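Side-chain contacts in epimerase domain-containing protein (Bacillus cereus HuA2-4, PDB 6ZLK), which interconverts UDP-glucuronic acid and UDP-galacturonic acid by epimerisation at C4 of the sugar, with NAD as the bound cofactor: residues 254-257 with 258-261; 193-196 with 197-201. All coordinates share one frame; numbering follows the deposited sequence.

Contact 1 (254-257 with 258-261); sequences ISML and EKIS
S261 OG sits between its backbone N and carbonyl carbon (chi1 68°), turned back up the helix to L257, whereas E258 CG stands opposite its own carbonyl carbon (chi1 -73°) and the extended chain beyond it runs back past I254. The hydroxyl of S261 donates to L257 O at 2.9 Å, and S261 N reaches the same L257 O at 2.8 Å from the opposite face of the carbonyl plane. Two donors thus grip one acceptor in the last turn of helix 250-261, an i to i+4 serine bond back to the main chain; S261 OG also bonds K263 N. L257 and S261 pack on helix 189-198, M256 and I260 on L303 of helix 299-313. E258 and I254, likewise i to i+4, cross at a slant: E258 CG lies against the I254 carbonyl, 3.3 Å from I254 O, and E258 CD is 4.1 Å from the methyl CG2 of I254. The carboxylate itself is held from beyond the helix: E258 OE2 accepts from A265 N, tying the helix to the chain leading into strand 267-270. In the main chain, E258 N donates to I254 O at 2.8 Å (N-H...O angle 160°).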
loop_
_atom_site.group_PDB
_atom_site.type_symbol
_atom_site.label_atom_id
_atom_site.label_comp_id
_atom_site.label_asym_id
_atom_site.label_seq_id
_atom_site.Cartn_x
_atom_site.Cartn_y
_atom_site.Cartn_z
ATOM N N ILE A 254 6.051 -28.966 -16.507
ATOM C CA ILE A 254 6.078 -30.375 -16.074
ATOM C C ILE A 254 6.530 -31.220 -17.271
ATOM O O ILE A 254 7.370 -32.103 -17.038
ATOM C CB ILE A 254 4.733 -30.807 -15.495
ATOM C CG1 ILE A 254 4.480 -30.101 -14.169
ATOM C CG2 ILE A 254 4.701 -32.321 -15.350
ATOM C CD1 ILE A 254 3.094 -30.289 -13.616
ATOM N N SER A 255 6.039 -30.995 -18.485
ATOM C CA SER A 255 6.467 -31.793 -19.666
ATOM C C SER A 255 7.958 -31.633 -19.905
ATOM O O SER A 255 8.617 -32.623 -20.193
ATOM C CB SER A 255 5.706 -31.464 -20.883
ATOM O OG SER A 255 4.370 -31.843 -20.660
ATOM N N MET A 256 8.462 -30.425 -19.783
ATOM C CA MET A 256 9.892 -30.177 -20.009
ATOM C C MET A 256 10.672 -30.909 -18.929
ATOM O O MET A 256 11.726 -31.476 -19.277
ATOM C CB MET A 256 10.164 -28.677 -19.907
ATOM C CG MET A 256 9.467 -27.939 -21.025
ATOM S SD MET A 256 9.831 -26.186 -20.933
ATOM C CE MET A 256 11.411 -26.324 -21.756
ATOM N N LEU A 257 10.174 -30.953 -17.697
ATOM C CA LEU A 257 10.894 -31.612 -16.588
ATOM C C LEU A 257 10.853 -33.128 -16.812
ATOM O O LEU A 257 11.837 -33.790 -16.449
ATOM C CB LEU A 257 10.292 -31.219 -15.235
ATOM C CG LEU A 257 10.657 -29.813 -14.746
ATOM C CD1 LEU A 257 9.797 -29.485 -13.538
ATOM C CD2 LEU A 257 12.121 -29.704 -14.426
ATOM N N GLU A 258 9.737 -33.651 -17.286
ATOM C CA GLU A 258 9.651 -35.100 -17.631
ATOM C C GLU A 258 10.707 -35.427 -18.681
ATOM O O GLU A 258 11.351 -36.514 -18.533
ATOM C CB GLU A 258 8.248 -35.440 -18.127
ATOM C CG GLU A 258 7.250 -35.450 -16.983
ATOM C CD GLU A 258 5.822 -35.722 -17.405
ATOM O OE1 GLU A 258 5.428 -35.293 -18.516
ATOM O OE2 GLU A 258 5.104 -36.359 -16.595
ATOM N N LYS A 259 10.889 -34.579 -19.686
ATOM C CA LYS A 259 11.894 -34.875 -20.744
ATOM C C LYS A 259 13.298 -34.833 -20.116
ATOM O O LYS A 259 14.115 -35.737 -20.418
ATOM C CB LYS A 259 11.719 -34.003 -21.984
ATOM C CG LYS A 259 11.996 -32.520 -21.810
ATOM C CD LYS A 259 11.945 -31.658 -23.090
ATOM C CE LYS A 259 12.257 -30.181 -22.845
ATOM N NZ LYS A 259 13.088 -29.972 -21.625
ATOM N N ILE A 260 13.562 -33.904 -19.193
ATOM C CA ILE A 260 14.890 -33.767 -18.523
ATOM C C ILE A 260 15.162 -34.943 -17.601
ATOM O O ILE A 260 16.289 -35.497 -17.659
ATOM C CB ILE A 260 14.973 -32.432 -17.761
ATOM C CG1 ILE A 260 15.026 -31.266 -18.730
ATOM C CG2 ILE A 260 16.159 -32.438 -16.805
ATOM C CD1 ILE A 260 14.737 -29.882 -18.109
ATOM N N SER A 261 14.169 -35.353 -16.826
ATOM C CA SER A 261 14.330 -36.364 -15.757
ATOM C C SER A 261 14.220 -37.798 -16.293
ATOM O O SER A 261 14.792 -38.698 -15.643
ATOM C CB SER A 261 13.346 -36.146 -14.661
ATOM O OG SER A 261 12.042 -36.404 -15.110
#

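Contact 2 (193-196 with 197-201); sequences LIKQ and MLEDK
K195 and E199, one turn apart, slant across one another at the C-terminal end of helix 189-198, where the chain leaves through a Schellman motif. The lysine starts out from the helix with CG anti to the backbone N (chi1 -177°), stays extended to CE and bends only at its last torsion, which turns the ammonium toward the glutamate. K195 NZ then meets E199 OE2 at 2.7 Å, on the syn side of the carboxylate and 16° out of its plane, and the other oxygen, E199 OE1, lies 3.2 Å from the same nitrogen. This i to i+4 salt bridge also brings the lysine methylenes alongside the carboxylate, K195 CG coming within 3.6 Å of E199 OE2. Y314 adds a cation-pi partner to K195, and K201 NZ, 4.3 Å from E199 OE1 and not in contact with it, adds a more distant positive charge that may also favour the ionised glutamate.

I194 and L198 are set differently: they lie side by side and point the same way, the methyl CG2 of I194 resting 3.8 Å from CD1 of L198. Both reach I310 of helix 299-313, making a shared apolar surface against it.

Q196 and D200 send their polar ends elsewhere, Q196 OE1 to T204 N of strand 203-206 and D200 OD1 to K263 NZ in a salt bridge. The backbone turns at D200, whose phi is positive. D200 N bonds back to M197 O, and K201 N donates to Q196 O at 2.9 Å, with an N-H...O angle of 163°.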
loop_
_atom_site.group_PDB
_atom_site.type_symbol
_atom_site.label_atom_id
_atom_site.label_comp_id
_atom_site.label_asym_id
_atom_site.label_seq_id
_atom_site.Cartn_x
_atom_site.Cartn_y
_atom_site.Cartn_z
ATOM N N LEU A 193 7.990 -28.866 -7.462
ATOM C CA LEU A 193 7.646 -29.836 -8.506
ATOM C C LEU A 193 8.845 -30.722 -8.784
ATOM O O LEU A 193 8.649 -31.906 -8.971
ATOM C CB LEU A 193 7.205 -29.097 -9.771
ATOM C CG LEU A 193 5.869 -28.389 -9.619
ATOM C CD1 LEU A 193 5.618 -27.521 -10.843
ATOM C CD2 LEU A 193 4.727 -29.390 -9.476
ATOM N N ILE A 194 10.049 -30.152 -8.847
ATOM C CA ILE A 194 11.248 -30.981 -9.162
ATOM C C ILE A 194 11.497 -31.915 -7.981
ATOM O O ILE A 194 11.801 -33.103 -8.252
ATOM C CB ILE A 194 12.453 -30.092 -9.498
ATOM C CG1 ILE A 194 12.254 -29.306 -10.789
ATOM C CG2 ILE A 194 13.720 -30.935 -9.530
ATOM C CD1 ILE A 194 13.174 -28.077 -10.903
ATOM N N LYS A 195 11.371 -31.433 -6.772
ATOM C CA LYS A 195 11.588 -32.213 -5.542
ATOM C C LYS A 195 10.573 -33.361 -5.575
ATOM O O LYS A 195 10.982 -34.536 -5.349
ATOM C CB LYS A 195 11.442 -31.358 -4.278
ATOM C CG LYS A 195 11.717 -32.091 -2.971
ATOM C CD LYS A 195 11.509 -31.222 -1.764
ATOM C CE LYS A 195 12.049 -31.843 -0.504
ATOM N NZ LYS A 195 11.265 -33.035 -0.169
ATOM N N GLN A 196 9.289 -33.069 -5.836
ATOM C CA GLN A 196 8.248 -34.120 -5.899
ATOM C C GLN A 196 8.627 -35.097 -7.005
ATOM O O GLN A 196 8.486 -36.312 -6.760
ATOM C CB GLN A 196 6.865 -33.487 -6.094
ATOM C CG GLN A 196 6.408 -32.691 -4.897
ATOM C CD GLN A 196 5.357 -31.653 -5.253
ATOM O OE1 GLN A 196 5.004 -31.488 -6.430
ATOM N NE2 GLN A 196 4.906 -30.933 -4.244
ATOM N N MET A 197 9.020 -34.629 -8.194
ATOM C CA MET A 197 9.345 -35.532 -9.321
ATOM C C MET A 197 10.509 -36.440 -8.933
ATOM O O MET A 197 10.398 -37.672 -9.208
ATOM C CB MET A 197 9.704 -34.729 -10.561
ATOM C CG MET A 197 9.898 -35.578 -11.788
ATOM S SD MET A 197 9.953 -34.575 -13.289
ATOM C CE MET A 197 8.376 -33.725 -13.257
ATOM N N LEU A 198 11.523 -35.922 -8.238
ATOM C CA LEU A 198 12.730 -36.719 -7.891
ATOM C C LEU A 198 12.366 -37.781 -6.862
ATOM O O LEU A 198 12.996 -38.874 -6.876
ATOM C CB LEU A 198 13.816 -35.793 -7.343
ATOM C CG LEU A 198 14.554 -35.027 -8.416
ATOM C CD1 LEU A 198 15.311 -33.874 -7.784
ATOM C CD2 LEU A 198 15.467 -35.947 -9.193
ATOM N N GLU A 199 11.386 -37.499 -6.033
ATOM C CA GLU A 199 10.942 -38.361 -4.911
ATOM C C GLU A 199 9.840 -39.322 -5.372
ATOM O O GLU A 199 9.345 -40.093 -4.527
ATOM C CB GLU A 199 10.528 -37.470 -3.746
ATOM C CG GLU A 199 11.716 -36.815 -3.079
ATOM C CD GLU A 199 11.357 -35.810 -1.995
ATOM O OE1 GLU A 199 10.142 -35.587 -1.774
ATOM O OE2 GLU A 199 12.295 -35.240 -1.387
ATOM N N ASP A 200 9.416 -39.259 -6.637
ATOM C CA ASP A 200 8.332 -40.131 -7.156
ATOM C C ASP A 200 7.068 -39.852 -6.345
ATOM O O ASP A 200 6.351 -40.790 -6.053
ATOM C CB ASP A 200 8.775 -41.602 -7.069
ATOM C CG ASP A 200 10.158 -41.794 -7.654
ATOM O OD1 ASP A 200 10.362 -41.322 -8.810
ATOM O OD2 ASP A 200 11.042 -42.402 -6.950
ATOM N N LYS A 201 6.843 -38.594 -5.950
ATOM C CA LYS A 201 5.620 -38.155 -5.252
ATOM C C LYS A 201 4.731 -37.443 -6.260
ATOM O O LYS A 201 5.208 -36.958 -7.275
ATOM C CB LYS A 201 5.946 -37.241 -4.083
ATOM C CG LYS A 201 6.646 -37.942 -2.925
ATOM C CD LYS A 201 7.013 -36.973 -1.830
ATOM C CE LYS A 201 5.859 -36.072 -1.443
ATOM N NZ LYS A 201 6.128 -35.359 -0.175
#

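Overall arrangement
The centres of contacts 1 and 2, at the C-terminal ends of helices 250-261 and 189-198, are about 11 Å apart. Their side chains meet directly: S261 OG is 3.3 Å from M197 SD, L257 CB packs 3.7 Å from the terminal methyl CE of M197, and L257 CD2 lies 3.7 Å from I194 CG1. Helix 299-313 lies against both, and strand 203-206 is touched by I254 and by L193, Q196 and M197. Both contacts approach the substrate site: the side chain of L193 is about 5 Å, and that of I254 about 7 Å, from the bound UDP-sugar, modelled as both UDP-glucuronic and UDP-galacturonic acid.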